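Local structure of ABC transporter substrate-binding protein (Rhizobium radiobacter, 6TFX) at residues 106-118 and 126-138. The protein binds the opine mannopinic acid and is a periplasmic solute-binding protein of an ABC transporter that probably delivers this ligand for import. Residues are numbered along the deposited sequence; the frame is centred on the assembly and turned at random.
Sequences FSGDYAAIQKVEA and ITLTRRVPSLLAL
Leu138 CD2 lies over one face of the Tyr110 ring, displaced from the ring centre toward its edge, while Leu138 O sits at the ring edge in its plane. Phe106 O and Ile113 CD1 lie at the edge too. With CG anti to the carbonyl carbon (chi1 -59°), the Tyr110 ring reaches across to Leu138, and the two side chains run past one another in opposite directions. Tyr110 OH donates to Leu138 O at 2.6 Å, in the carbonyl plane and on a lone pair. The other flat group is the Arg130 guanidinium. Ala112 CB rests on one of its faces, 4.0 Å from CZ of Arg130. The same methyl presses tightly on Val132, with Ala112 CB 3.5 Å from Val132 CG2.

Strands 113-118 and 123-128 form an antiparallel hairpin at one side of a four-stranded sheet. A classic beta bulge interrupts it: Gln114 and Lys115 both face Thr127. Thr127 O accepts from Gln114 N at 2.8 Å and from Lys115 N at 3.1 Å. Thr127 N returns a bond to Lys115 O. Past the bulge, Val116 and Ile126 lie side by side on the face toward helix 88-98. Lys115 and Thr127 share the other face, where one water accepts from Thr127 OG1 and donates to Glu117 OE1. Before the bulge, Thr129 N reaches Ala112 O at 2.8 Å, nearly straight at 173°.

Backbone bonds therefore fix the hairpin register, and two donors satisfy Thr127 O at the bulge. The hydroxyl of the buried Tyr110 ties the turn ahead of the hairpin to helix 135-138, and its bond to Leu138 O limits how the ring can move.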
loop_
_atom_site.group_PDB
_atom_site.type_symbol
_atom_site.label_atom_id
_atom_site.label_comp_id
_atom_site.label_asym_id
_atom_site.label_seq_id
_atom_site.Cartn_x
_atom_site.Cartn_y
_atom_site.Cartn_z
ATOM N N PHE A 106 -11.672 0.472 -2.320
ATOM C CA PHE A 106 -11.489 0.041 -0.933
ATOM C C PHE A 106 -12.780 -0.184 -0.153
ATOM O O PHE A 106 -12.761 -0.198 1.085
ATOM C CB PHE A 106 -10.597 1.084 -0.227
ATOM C CG PHE A 106 -9.358 1.475 -1.007
ATOM C CD1 PHE A 106 -8.436 0.509 -1.418
ATOM C CD2 PHE A 106 -9.122 2.803 -1.354
ATOM C CE1 PHE A 106 -7.298 0.867 -2.158
ATOM C CE2 PHE A 106 -7.959 3.163 -2.047
ATOM C CZ PHE A 106 -7.072 2.190 -2.476
ATOM N N SER A 107 -13.905 -0.387 -0.861
ATOM C CA SER A 107 -15.204 -0.511 -0.214
ATOM C C SER A 107 -15.308 -1.659 0.779
ATOM O O SER A 107 -16.011 -1.510 1.766
ATOM C CB SER A 107 -16.322 -0.636 -1.238
ATOM O OG SER A 107 -16.187 -1.837 -1.982
ATOM N N GLY A 108 -14.627 -2.787 0.512
ATOM C CA GLY A 108 -14.722 -3.953 1.396
ATOM C C GLY A 108 -14.269 -3.684 2.824
ATOM O O GLY A 108 -14.816 -4.260 3.768
ATOM N N ASP A 109 -13.303 -2.769 2.997
ATOM C CA ASP A 109 -12.812 -2.399 4.340
ATOM C C ASP A 109 -13.952 -1.788 5.197
ATOM O O ASP A 109 -13.891 -1.839 6.428
ATOM C CB ASP A 109 -11.720 -1.317 4.193
ATOM C CG ASP A 109 -10.363 -1.807 3.717
ATOM O OD1 ASP A 109 -10.134 -3.029 3.752
ATOM O OD2 ASP A 109 -9.514 -0.945 3.334
ATOM N N TYR A 110 -14.971 -1.208 4.529
ATOM C CA TYR A 110 -16.085 -0.468 5.168
ATOM C C TYR A 110 -17.391 -1.229 5.225
ATOM O O TYR A 110 -18.427 -0.638 5.541
ATOM C CB TYR A 110 -16.284 0.864 4.422
ATOM C CG TYR A 110 -15.040 1.706 4.463
ATOM C CD1 TYR A 110 -14.768 2.525 5.560
ATOM C CD2 TYR A 110 -14.048 1.568 3.488
ATOM C CE1 TYR A 110 -13.594 3.255 5.637
ATOM C CE2 TYR A 110 -12.824 2.230 3.604
ATOM C CZ TYR A 110 -12.602 3.064 4.691
ATOM O OH TYR A 110 -11.421 3.742 4.830
ATOM N N ALA A 111 -17.344 -2.557 5.012
ATOM C CA ALA A 111 -18.562 -3.366 4.991
ATOM C C ALA A 111 -19.378 -3.305 6.281
ATOM O O ALA A 111 -20.597 -3.522 6.230
ATOM C CB ALA A 111 -18.240 -4.808 4.632
ATOM N N ALA A 112 -18.730 -2.998 7.436
ATOM C CA ALA A 112 -19.463 -2.964 8.705
ATOM C C ALA A 112 -20.098 -1.620 9.010
ATOM O O ALA A 112 -20.767 -1.484 10.041
ATOM C CB ALA A 112 -18.556 -3.390 9.845
ATOM N N ILE A 113 -19.889 -0.607 8.153
ATOM C CA ILE A 113 -20.525 0.688 8.377
ATOM C C ILE A 113 -21.982 0.569 7.894
ATOM O O ILE A 113 -22.204 0.126 6.762
ATOM C CB ILE A 113 -19.776 1.842 7.649
ATOM C CG1 ILE A 113 -18.386 2.102 8.299
ATOM C CG2 ILE A 113 -20.628 3.116 7.652
ATOM C CD1 ILE A 113 -17.599 3.389 7.708
ATOM N N GLN A 114 -22.951 0.959 8.734
ATOM C CA GLN A 114 -24.359 0.910 8.343
ATOM C C GLN A 114 -24.757 2.254 7.724
ATOM O O GLN A 114 -25.322 2.288 6.628
ATOM C CB GLN A 114 -25.251 0.598 9.554
ATOM C CG GLN A 114 -26.680 0.354 9.139
ATOM C CD GLN A 114 -27.664 0.528 10.269
ATOM O OE1 GLN A 114 -27.378 0.225 11.431
ATOM N NE2 GLN A 114 -28.861 1.012 9.926
ATOM N N LYS A 115 -24.490 3.365 8.453
ATOM C CA LYS A 115 -24.823 4.683 7.927
ATOM C C LYS A 115 -23.884 5.760 8.428
ATOM O O LYS A 115 -23.203 5.582 9.439
ATOM C CB LYS A 115 -26.301 5.054 8.151
ATOM C CG LYS A 115 -26.834 4.756 9.526
ATOM C CD LYS A 115 -28.365 4.830 9.571
ATOM C CE LYS A 115 -28.841 4.759 10.998
ATOM N NZ LYS A 115 -30.325 4.847 11.085
ATOM N N VAL A 116 -23.819 6.866 7.665
ATOM C CA VAL A 116 -23.001 8.040 8.000
ATOM C C VAL A 116 -23.975 9.196 7.812
ATOM O O VAL A 116 -24.538 9.363 6.715
ATOM C CB VAL A 116 -21.754 8.185 7.091
ATOM C CG1 VAL A 116 -20.883 9.350 7.572
ATOM C CG2 VAL A 116 -20.941 6.885 7.064
ATOM N N GLU A 117 -24.177 9.977 8.877
ATOM C CA GLU A 117 -25.165 11.062 8.866
ATOM C C GLU A 117 -24.608 12.383 9.375
ATOM O O GLU A 117 -23.823 12.404 10.321
ATOM C CB GLU A 117 -26.371 10.674 9.745
ATOM C CG GLU A 117 -27.081 9.414 9.277
ATOM C CD GLU A 117 -28.131 8.861 10.217
ATOM O OE1 GLU A 117 -27.781 8.469 11.355
ATOM O OE2 GLU A 117 -29.309 8.799 9.798
ATOM N N ALA A 118 -25.069 13.492 8.765
ATOM C CA ALA A 118 -24.693 14.832 9.194
ATOM C C ALA A 118 -25.755 15.264 10.201
ATOM O O ALA A 118 -26.904 15.523 9.807
ATOM C CB ALA A 118 -24.684 15.780 7.996
ATOM N N ILE A 126 -21.614 8.116 12.839
ATOM C CA ILE A 126 -21.349 6.887 12.077
ATOM C C ILE A 126 -21.961 5.738 12.887
ATOM O O ILE A 126 -21.627 5.562 14.056
ATOM C CB ILE A 126 -19.829 6.661 11.874
ATOM C CG1 ILE A 126 -19.225 7.843 11.065
ATOM C CG2 ILE A 126 -19.562 5.307 11.193
ATOM C CD1 ILE A 126 -17.728 7.839 10.959
ATOM N N THR A 127 -22.863 4.982 12.263
ATOM C CA THR A 127 -23.507 3.847 12.922
ATOM C C THR A 127 -22.947 2.599 12.243
ATOM O O THR A 127 -22.867 2.533 11.006
ATOM C CB THR A 127 -25.038 3.925 12.732
ATOM O OG1 THR A 127 -25.512 5.145 13.313
ATOM C CG2 THR A 127 -25.779 2.730 13.380
ATOM N N LEU A 128 -22.586 1.605 13.069
ATOM C CA LEU A 128 -21.997 0.346 12.619
ATOM C C LEU A 128 -22.995 -0.786 12.735
ATOM O O LEU A 128 -23.864 -0.754 13.613
ATOM C CB LEU A 128 -20.761 0.005 13.494
ATOM C CG LEU A 128 -19.710 1.124 13.613
ATOM C CD1 LEU A 128 -18.567 0.703 14.558
ATOM C CD2 LEU A 128 -19.163 1.510 12.260
ATOM N N THR A 129 -22.807 -1.820 11.900
ATOM C CA THR A 129 -23.654 -3.024 11.961
ATOM C C THR A 129 -23.179 -3.940 13.109
ATOM O O THR A 129 -23.903 -4.851 13.498
ATOM C CB THR A 129 -23.614 -3.790 10.626
ATOM O OG1 THR A 129 -22.310 -4.341 10.430
ATOM C CG2 THR A 129 -24.002 -2.932 9.442
ATOM N N ARG A 130 -21.941 -3.734 13.593
ATOM C CA ARG A 130 -21.345 -4.518 14.685
ATOM C C ARG A 130 -20.103 -3.770 15.156
ATOM O O ARG A 130 -19.665 -2.853 14.479
ATOM C CB ARG A 130 -20.952 -5.929 14.210
ATOM C CG ARG A 130 -19.974 -5.867 13.065
ATOM C CD ARG A 130 -19.197 -7.129 12.898
ATOM N NE ARG A 130 -18.364 -7.064 11.693
ATOM C CZ ARG A 130 -17.097 -6.655 11.663
ATOM N NH1 ARG A 130 -16.504 -6.225 12.768
ATOM N NH2 ARG A 130 -16.420 -6.659 10.522
ATOM N N ARG A 131 -19.530 -4.159 16.303
ATOM C CA ARG A 131 -18.319 -3.459 16.741
ATOM C C ARG A 131 -17.177 -3.655 15.757
ATOM O O ARG A 131 -17.010 -4.749 15.188
ATOM C CB ARG A 131 -17.919 -3.898 18.147
ATOM C CG ARG A 131 -18.799 -3.226 19.186
ATOM C CD ARG A 131 -18.532 -3.699 20.612
ATOM N NE ARG A 131 -19.095 -5.030 20.872
ATOM C CZ ARG A 131 -20.380 -5.270 21.113
ATOM N NH1 ARG A 131 -21.264 -4.266 21.138
ATOM N NH2 ARG A 131 -20.799 -6.512 21.324
ATOM N N VAL A 132 -16.403 -2.573 15.531
ATOM C CA VAL A 132 -15.280 -2.589 14.599
ATOM C C VAL A 132 -14.066 -2.086 15.391
ATOM O O VAL A 132 -13.847 -0.873 15.508
ATOM C CB VAL A 132 -15.541 -1.733 13.334
ATOM C CG1 VAL A 132 -14.317 -1.773 12.401
ATOM C CG2 VAL A 132 -16.798 -2.234 12.604
ATOM N N PRO A 133 -13.293 -3.033 15.982
ATOM C CA PRO A 133 -12.170 -2.628 16.843
ATOM C C PRO A 133 -11.201 -1.629 16.204
ATOM O O PRO A 133 -10.750 -0.679 16.892
ATOM C CB PRO A 133 -11.504 -3.954 17.203
ATOM C CG PRO A 133 -12.673 -4.957 17.204
ATOM C CD PRO A 133 -13.504 -4.498 16.007
ATOM N N SER A 134 -10.926 -1.809 14.898
ATOM C CA SER A 134 -9.968 -0.939 14.201
ATOM C C SER A 134 -10.648 0.203 13.431
ATOM O O SER A 134 -10.099 0.673 12.422
ATOM C CB SER A 134 -9.113 -1.786 13.260
ATOM O OG SER A 134 -9.931 -2.463 12.317
ATOM N N LEU A 135 -11.816 0.698 13.932
ATOM C CA LEU A 135 -12.537 1.762 13.225
ATOM C C LEU A 135 -11.661 2.992 12.963
ATOM O O LEU A 135 -11.743 3.578 11.879
ATOM C CB LEU A 135 -13.804 2.173 13.998
ATOM C CG LEU A 135 -14.662 3.264 13.324
ATOM C CD1 LEU A 135 -15.243 2.802 11.965
ATOM C CD2 LEU A 135 -15.735 3.759 14.243
ATOM N N LEU A 136 -10.864 3.416 13.962
ATOM C CA LEU A 136 -10.068 4.632 13.753
ATOM C C LEU A 136 -9.094 4.498 12.589
ATOM O O LEU A 136 -8.959 5.444 11.823
ATOM C CB LEU A 136 -9.337 5.059 15.040
ATOM C CG LEU A 136 -10.238 5.504 16.187
ATOM C CD1 LEU A 136 -9.397 5.813 17.422
ATOM C CD2 LEU A 136 -11.114 6.707 15.803
ATOM N N ALA A 137 -8.495 3.299 12.377
ATOM C CA ALA A 137 -7.609 3.100 11.206
ATOM C C ALA A 137 -8.439 3.312 9.917
ATOM O O ALA A 137 -7.969 3.970 8.992
ATOM C CB ALA A 137 -7.041 1.688 11.221
ATOM N N LEU A 138 -9.682 2.785 9.871
ATOM C CA LEU A 138 -10.537 2.941 8.678
ATOM C C LEU A 138 -10.858 4.413 8.386
ATOM O O LEU A 138 -11.135 4.791 7.236
ATOM C CB LEU A 138 -11.855 2.191 8.865
ATOM C CG LEU A 138 -11.756 0.662 8.905
ATOM C CD1 LEU A 138 -13.146 0.082 9.174
ATOM C CD2 LEU A 138 -11.220 0.120 7.566
HETATM O O HOH W 1 -25.362 7.289 11.665
#